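Local atomic coordinates of protein PTHB1 (Homo sapiens, PDB entry 4YD8), a protein that forms part of the BBSome, a coat complex thought to sort specific membrane proteins to the primary cilium and required for ciliogenesis. Residues L155-V167 against G176-L188. Residues are numbered along the deposited sequence; the frame is centred on the assembly and turned at random.
Sequences LICIQSMDGMLMV and GRFLPGFLLPGPL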
ATOM      1  N   LEU A 155       7.339  12.452   5.732  1.00 24.92           N
ATOM      2  CA  LEU A 155       8.675  11.899   5.969  1.00 22.76           C
ATOM      3  C   LEU A 155       8.610  10.411   5.662  1.00 27.27           C
ATOM      4  O   LEU A 155       7.523   9.857   5.586  1.00 23.15           O
ATOM      5  CB  LEU A 155       9.112  12.148   7.406  1.00 24.23           C
ATOM      6  CG  LEU A 155       9.065  13.606   7.878  1.00 29.06           C
ATOM      7  CD1 LEU A 155       9.918  13.786   9.127  1.00 31.81           C
ATOM      8  CD2 LEU A 155       9.501  14.552   6.774  1.00 35.43           C
ATOM      9  N   ILE A 156       9.759   9.766   5.488  1.00 23.05           N
ATOM     10  CA  ILE A 156       9.790   8.366   5.089  1.00 21.64           C
ATOM     11  C   ILE A 156      10.611   7.585   6.108  1.00 25.43           C
ATOM     12  O   ILE A 156      11.633   8.072   6.599  1.00 25.05           O
ATOM     13  CB  ILE A 156      10.382   8.197   3.669  1.00 25.08           C
ATOM     14  CG1 ILE A 156       9.373   8.671   2.603  1.00 23.35           C
ATOM     15  CG2 ILE A 156      10.793   6.747   3.382  1.00 26.31           C
ATOM     16  CD1 ILE A 156       9.998   8.842   1.241  1.00 24.57           C
ATOM     17  N   CYS A 157      10.123   6.404   6.459  1.00 23.08           N
ATOM     18  CA  CYS A 157      10.849   5.505   7.358  1.00 22.60           C
ATOM     19  C   CYS A 157      11.032   4.182   6.648  1.00 24.67           C
ATOM     20  O   CYS A 157      10.056   3.563   6.210  1.00 25.87           O
ATOM     21  CB  CYS A 157      10.093   5.300   8.663  1.00 22.64           C
ATOM     22  SG  CYS A 157      10.891   4.047   9.736  1.00 28.81           S
ATOM     23  N   ILE A 158      12.282   3.755   6.513  1.00 25.73           N
ATOM     24  CA  ILE A 158      12.595   2.503   5.844  1.00 23.37           C
ATOM     25  C   ILE A 158      13.086   1.496   6.884  1.00 24.31           C
ATOM     26  O   ILE A 158      13.979   1.807   7.666  1.00 28.43           O
ATOM     27  CB  ILE A 158      13.686   2.698   4.756  1.00 29.00           C
ATOM     28  CG1 ILE A 158      13.210   3.652   3.646  1.00 27.05           C
ATOM     29  CG2 ILE A 158      14.115   1.360   4.156  1.00 24.87           C
ATOM     30  CD1 ILE A 158      14.364   4.104   2.744  1.00 30.02           C
ATOM     31  N   GLN A 159      12.488   0.309   6.902  1.00 25.96           N
ATOM     32  CA  GLN A 159      12.990  -0.775   7.734  1.00 24.65           C
ATOM     33  C   GLN A 159      14.029  -1.582   6.965  1.00 27.21           C
ATOM     34  O   GLN A 159      13.744  -2.061   5.860  1.00 27.93           O
ATOM     35  CB  GLN A 159      11.842  -1.691   8.190  1.00 24.11           C
ATOM     36  CG  GLN A 159      12.346  -2.863   9.073  1.00 25.01           C
ATOM     37  CD  GLN A 159      11.227  -3.792   9.508  1.00 28.86           C
ATOM     38  OE1 GLN A 159      11.318  -4.444  10.546  1.00 30.78           O
ATOM     39  NE2 GLN A 159      10.163  -3.865   8.706  1.00 24.47           N
ATOM     40  N   SER A 160      15.227  -1.752   7.542  1.00 26.78           N
ATOM     41  CA  SER A 160      16.254  -2.549   6.895  1.00 27.91           C
ATOM     42  C   SER A 160      15.988  -4.033   7.116  1.00 28.46           C
ATOM     43  O   SER A 160      15.210  -4.403   7.993  1.00 29.84           O
ATOM     44  CB  SER A 160      17.646  -2.189   7.431  1.00 29.34           C
ATOM     45  OG  SER A 160      17.796  -2.645   8.765  1.00 31.91           O
HETATM   46  N   MSE A 161      16.644  -4.883   6.334  1.00 31.98           N
HETATM   47  CA  MSE A 161      16.498  -6.326   6.511  1.00 35.87           C
HETATM   48  C   MSE A 161      16.925  -6.756   7.913  1.00 34.27           C
HETATM   49  O   MSE A 161      16.370  -7.708   8.447  1.00 35.43           O
HETATM   50  CB  MSE A 161      17.306  -7.104   5.461  1.00 34.86           C
HETATM   51  CG  MSE A 161      16.760  -6.962   4.033  1.00 35.55           C
HETATM   52 SE   MSE A 161      14.975  -7.758   3.820  1.00 37.46          SE
HETATM   53  CE  MSE A 161      15.256  -9.460   4.728  1.00 52.39           C
ATOM     54  N   ASP A 162      17.881  -6.047   8.518  1.00 34.63           N
ATOM     55  CA  ASP A 162      18.357  -6.450   9.841  1.00 37.59           C
ATOM     56  C   ASP A 162      17.732  -5.607  10.962  1.00 39.13           C
ATOM     57  O   ASP A 162      18.184  -5.643  12.100  1.00 37.23           O
ATOM     58  CB  ASP A 162      19.905  -6.429   9.914  1.00 39.14           C
ATOM     59  CG  ASP A 162      20.517  -5.025   9.834  1.00 42.60           C
ATOM     60  OD1 ASP A 162      19.847  -4.049   9.445  1.00 38.00           O
ATOM     61  OD2 ASP A 162      21.717  -4.904  10.161  1.00 44.73           O
ATOM     62  N   GLY A 163      16.666  -4.882  10.645  1.00 38.09           N
ATOM     63  CA  GLY A 163      15.815  -4.317  11.677  1.00 35.10           C
ATOM     64  C   GLY A 163      16.119  -2.927  12.194  1.00 39.73           C
ATOM     65  O   GLY A 163      15.764  -2.592  13.322  1.00 39.24           O
HETATM   66  N   MSE A 164      16.779  -2.117  11.380  1.00 29.59           N
HETATM   67  CA  MSE A 164      16.940  -0.711  11.709  1.00 29.60           C
HETATM   68  C   MSE A 164      15.821   0.073  11.054  1.00 28.06           C
HETATM   69  O   MSE A 164      15.527  -0.150   9.887  1.00 32.54           O
HETATM   70  CB  MSE A 164      18.293  -0.172  11.244  1.00 32.77           C
HETATM   71  CG  MSE A 164      18.444   1.313  11.460  1.00 37.55           C
HETATM   72 SE   MSE A 164      20.232   1.944  11.047  1.00 39.72          SE
HETATM   73  CE  MSE A 164      20.989   1.751  12.822  1.00 46.83           C
ATOM     74  N   LEU A 165      15.193   0.963  11.818  1.00 28.79           N
ATOM     75  CA  LEU A 165      14.279   1.945  11.238  1.00 27.70           C
ATOM     76  C   LEU A 165      15.090   3.176  10.875  1.00 31.60           C
ATOM     77  O   LEU A 165      15.734   3.782  11.738  1.00 35.08           O
ATOM     78  CB  LEU A 165      13.152   2.304  12.202  1.00 27.49           C
ATOM     79  CG  LEU A 165      12.218   1.174  12.645  1.00 31.64           C
ATOM     80  CD1 LEU A 165      11.062   1.771  13.431  1.00 32.62           C
ATOM     81  CD2 LEU A 165      11.699   0.378  11.449  1.00 27.81           C
HETATM   82  N   MSE A 166      15.069   3.515   9.589  1.00 30.18           N
HETATM   83  CA  MSE A 166      15.846   4.606   9.030  1.00 30.34           C
HETATM   84  C   MSE A 166      14.897   5.709   8.575  1.00 28.74           C
HETATM   85  O   MSE A 166      14.071   5.505   7.682  1.00 27.07           O
HETATM   86  CB  MSE A 166      16.722   4.094   7.871  1.00 29.97           C
HETATM   87  CG  MSE A 166      17.620   2.887   8.265  1.00 38.72           C
HETATM   88 SE   MSE A 166      18.765   2.185   6.821  1.00 38.10          SE
HETATM   89  CE  MSE A 166      17.361   1.278   5.753  1.00 33.54           C
ATOM     90  N   VAL A 167      15.002   6.863   9.224  1.00 28.21           N
ATOM     91  CA  VAL A 167      14.063   7.953   9.019  1.00 28.36           C
ATOM     92  C   VAL A 167      14.699   9.031   8.167  1.00 31.40           C
ATOM     93  O   VAL A 167      15.819   9.478   8.438  1.00 31.19           O
ATOM     94  CB  VAL A 167      13.592   8.549  10.363  1.00 33.14           C
ATOM     95  CG1 VAL A 167      12.726   9.773  10.132  1.00 33.72           C
ATOM     96  CG2 VAL A 167      12.844   7.497  11.181  1.00 32.92           C
ATOM     97  N   GLY A 176      18.749   6.751  12.523  1.00 34.58           N
ATOM     98  CA  GLY A 176      18.425   5.333  12.440  1.00 36.97           C
ATOM     99  C   GLY A 176      18.449   4.663  13.810  1.00 39.31           C
ATOM    100  O   GLY A 176      19.305   4.967  14.641  1.00 38.50           O
ATOM    101  N   ARG A 177      17.505   3.752  14.045  1.00 35.35           N
ATOM    102  CA  ARG A 177      17.382   3.048  15.325  1.00 40.48           C
ATOM    103  C   ARG A 177      17.125   1.569  15.104  1.00 39.15           C
ATOM    104  O   ARG A 177      16.265   1.212  14.309  1.00 35.27           O
ATOM    105  CB  ARG A 177      16.236   3.625  16.153  1.00 39.12           C
ATOM    106  CG  ARG A 177      16.279   5.129  16.361  1.00 42.62           C
ATOM    107  CD  ARG A 177      17.358   5.535  17.353  1.00 40.13           C
ATOM    108  NE  ARG A 177      17.366   6.985  17.541  1.00 46.30           N
ATOM    109  CZ  ARG A 177      18.332   7.797  17.122  1.00 48.40           C
ATOM    110  NH1 ARG A 177      19.401   7.312  16.496  1.00 46.60           N
ATOM    111  NH2 ARG A 177      18.235   9.099  17.347  1.00 45.57           N
ATOM    112  N   PHE A 178      17.857   0.707  15.809  1.00 35.50           N
ATOM    113  CA  PHE A 178      17.576  -0.726  15.763  1.00 34.14           C
ATOM    114  C   PHE A 178      16.396  -1.110  16.642  1.00 37.14           C
ATOM    115  O   PHE A 178      16.341  -0.732  17.809  1.00 38.00           O
ATOM    116  CB  PHE A 178      18.790  -1.545  16.213  1.00 39.10           C
ATOM    117  CG  PHE A 178      19.911  -1.574  15.220  1.00 42.15           C
ATOM    118  CD1 PHE A 178      19.754  -2.202  13.996  1.00 39.01           C
ATOM    119  CD2 PHE A 178      21.136  -1.000  15.524  1.00 49.69           C
ATOM    120  CE1 PHE A 178      20.785  -2.242  13.084  1.00 43.65           C
ATOM    121  CE2 PHE A 178      22.175  -1.038  14.619  1.00 52.18           C
ATOM    122  CZ  PHE A 178      22.005  -1.659  13.397  1.00 49.97           C
ATOM    123  N   LEU A 179      15.472  -1.880  16.076  1.00 35.48           N
ATOM    124  CA  LEU A 179      14.377  -2.495  16.834  1.00 31.84           C
ATOM    125  C   LEU A 179      14.846  -3.588  17.786  1.00 33.67           C
ATOM    126  O   LEU A 179      15.603  -4.465  17.388  1.00 36.14           O
ATOM    127  CB  LEU A 179      13.359  -3.123  15.888  1.00 29.31           C
ATOM    128  CG  LEU A 179      12.584  -2.158  14.988  1.00 35.53           C
ATOM    129  CD1 LEU A 179      11.693  -2.941  14.058  1.00 33.33           C
ATOM    130  CD2 LEU A 179      11.768  -1.223  15.845  1.00 39.16           C
ATOM    131  N   PRO A 180      14.340  -3.572  19.028  1.00 41.49           N
ATOM    132  CA  PRO A 180      14.594  -4.695  19.933  1.00 44.58           C
ATOM    133  C   PRO A 180      13.624  -5.845  19.645  1.00 42.03           C
ATOM    134  O   PRO A 180      12.591  -5.634  18.980  1.00 36.30           O
ATOM    135  CB  PRO A 180      14.357  -4.084  21.314  1.00 42.76           C
ATOM    136  CG  PRO A 180      13.283  -3.061  21.066  1.00 43.22           C
ATOM    137  CD  PRO A 180      13.526  -2.521  19.667  1.00 39.70           C
ATOM    138  N   GLY A 181      13.971  -7.043  20.110  1.00 38.02           N
ATOM    139  CA  GLY A 181      13.128  -8.218  19.956  1.00 40.29           C
ATOM    140  C   GLY A 181      12.930  -8.583  18.499  1.00 37.21           C
ATOM    141  O   GLY A 181      11.852  -9.053  18.090  1.00 36.65           O
ATOM    142  N   PHE A 182      13.977  -8.352  17.709  1.00 38.66           N
ATOM    143  CA  PHE A 182      13.894  -8.457  16.254  1.00 38.46           C
ATOM    144  C   PHE A 182      14.488  -9.757  15.748  1.00 39.09           C
ATOM    145  O   PHE A 182      15.562 -10.151  16.179  1.00 35.59           O
ATOM    146  CB  PHE A 182      14.617  -7.275  15.591  1.00 37.77           C
ATOM    147  CG  PHE A 182      14.555  -7.287  14.080  1.00 32.36           C
ATOM    148  CD1 PHE A 182      13.489  -6.687  13.408  1.00 29.54           C
ATOM    149  CD2 PHE A 182      15.564  -7.881  13.332  1.00 35.19           C
ATOM    150  CE1 PHE A 182      13.431  -6.696  12.019  1.00 29.44           C
ATOM    151  CE2 PHE A 182      15.505  -7.896  11.948  1.00 37.51           C
ATOM    152  CZ  PHE A 182      14.437  -7.302  11.291  1.00 36.17           C
ATOM    153  N   LEU A 183      13.818 -10.402  14.801  1.00 31.07           N
ATOM    154  CA  LEU A 183      14.396 -11.572  14.149  1.00 32.05           C
ATOM    155  C   LEU A 183      14.326 -11.400  12.627  1.00 37.47           C
ATOM    156  O   LEU A 183      15.351 -11.199  11.973  1.00 35.27           O
ATOM    157  CB  LEU A 183      13.673 -12.838  14.603  1.00 36.21           C
ATOM    158  CG  LEU A 183      14.287 -14.180  14.257  1.00 35.70           C
ATOM    159  CD1 LEU A 183      15.614 -14.361  14.983  1.00 35.39           C
ATOM    160  CD2 LEU A 183      13.313 -15.298  14.612  1.00 34.60           C
ATOM    161  N   LEU A 184      13.114 -11.479  12.076  1.00 32.01           N
ATOM    162  CA  LEU A 184      12.855 -11.159  10.663  1.00 29.49           C
ATOM    163  C   LEU A 184      11.930  -9.937  10.533  1.00 29.61           C
ATOM    164  O   LEU A 184      11.053  -9.721  11.367  1.00 30.91           O
ATOM    165  CB  LEU A 184      12.227 -12.359   9.941  1.00 34.27           C
ATOM    166  CG  LEU A 184      13.053 -13.646   9.824  1.00 36.95           C
ATOM    167  CD1 LEU A 184      12.269 -14.711   9.082  1.00 38.75           C
ATOM    168  CD2 LEU A 184      14.393 -13.396   9.128  1.00 38.44           C
ATOM    169  N   PRO A 185      12.124  -9.133   9.479  1.00 27.51           N
ATOM    170  CA  PRO A 185      11.352  -7.892   9.372  1.00 26.56           C
ATOM    171  C   PRO A 185       9.873  -8.138   9.057  1.00 27.32           C
ATOM    172  O   PRO A 185       9.544  -8.898   8.141  1.00 28.85           O
ATOM    173  CB  PRO A 185      12.043  -7.138   8.223  1.00 28.58           C
ATOM    174  CG  PRO A 185      12.706  -8.185   7.413  1.00 28.64           C
ATOM    175  CD  PRO A 185      13.110  -9.281   8.391  1.00 29.47           C
ATOM    176  N   GLY A 186       8.999  -7.503   9.828  1.00 26.58           N
ATOM    177  CA  GLY A 186       7.566  -7.638   9.626  1.00 23.72           C
ATOM    178  C   GLY A 186       7.035  -6.459   8.827  1.00 25.12           C
ATOM    179  O   GLY A 186       7.789  -5.573   8.425  1.00 25.45           O
ATOM    180  N   PRO A 187       5.715  -6.430   8.615  1.00 22.24           N
ATOM    181  CA  PRO A 187       5.097  -5.282   7.946  1.00 22.43           C
ATOM    182  C   PRO A 187       5.293  -4.029   8.782  1.00 23.72           C
ATOM    183  O   PRO A 187       5.494  -4.121  10.004  1.00 26.38           O
ATOM    184  CB  PRO A 187       3.600  -5.670   7.845  1.00 26.97           C
ATOM    185  CG  PRO A 187       3.402  -6.750   8.844  1.00 27.17           C
ATOM    186  CD  PRO A 187       4.743  -7.458   9.020  1.00 23.28           C
ATOM    187  N   LEU A 188       5.236  -2.868   8.137  1.00 21.62           N
ATOM    188  CA  LEU A 188       5.521  -1.612   8.812  1.00 24.02           C
ATOM    189  C   LEU A 188       4.489  -0.549   8.442  1.00 26.30           C
ATOM    190  O   LEU A 188       4.163  -0.393   7.269  1.00 24.58           O
ATOM    191  CB  LEU A 188       6.923  -1.129   8.435  1.00 23.51           C
ATOM    192  CG  LEU A 188       7.388   0.209   9.017  1.00 27.45           C
ATOM    193  CD1 LEU A 188       7.714   0.086  10.512  1.00 26.64           C
ATOM    194  CD2 LEU A 188       8.612   0.728   8.254  1.00 26.56           C
TER
HETATM  195  O   HOH W   1       9.653  -5.715  12.062  1.00 24.33           O
HETATM  196  O   HOH W   2      16.462 -10.365   9.260  1.00 51.48           O
HETATM  197  O   HOH W   3      17.284  -4.927  15.324  1.00 35.49           O
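Leu165 and Arg177 exchange both backbone hydrogen bonds, Leu165 N to Arg177 O (2.7 Å) and Arg177 N to Leu165 O, pairing strands 164-167 and 176-178 antiparallel at 166°. They belong to the third and fourth strands of one four-stranded blade of the seven-bladed beta-propeller, and the chain from Leu179 onward folds back over the 160-163 turn on its way to the next blade. Leu179 N extends the pairing to Gly163 O, nearly in line with that carbonyl. On one face of the blade, selenomethionine Met164 runs out extended and bends at its end (chi3 -91°), which sets CE over the face of the Phe178 ring, 3.7 Å from its centroid, a CH-pi contact; SE stands above the same ring at 4.9 Å from the centroid, a longer Met-aromatic contact. On the other, Leu165 spreads its methyls between Leu179 and Leu188. Phe182 lies with one face on Gly163 CA, a CH-pi contact 3.4 Å from the ring centroid, while Met161 O meets the ring edge in plane. With an alanine in place of Phe182, the turn would probably lose this aromatic cover at Gly163, and the Gln159 amide a flanking edge. Gln159 stretches out fully, CG opposite its backbone N (chi1 180°), to reach the crossing chain: NE2 donates to Gly186 O (2.9 Å) and also to Asn141 of the innermost strand. Gln159 OE1 accepts from a water whose oxygen lies 2.6 Å away, and the same water accepts from Gly186 N.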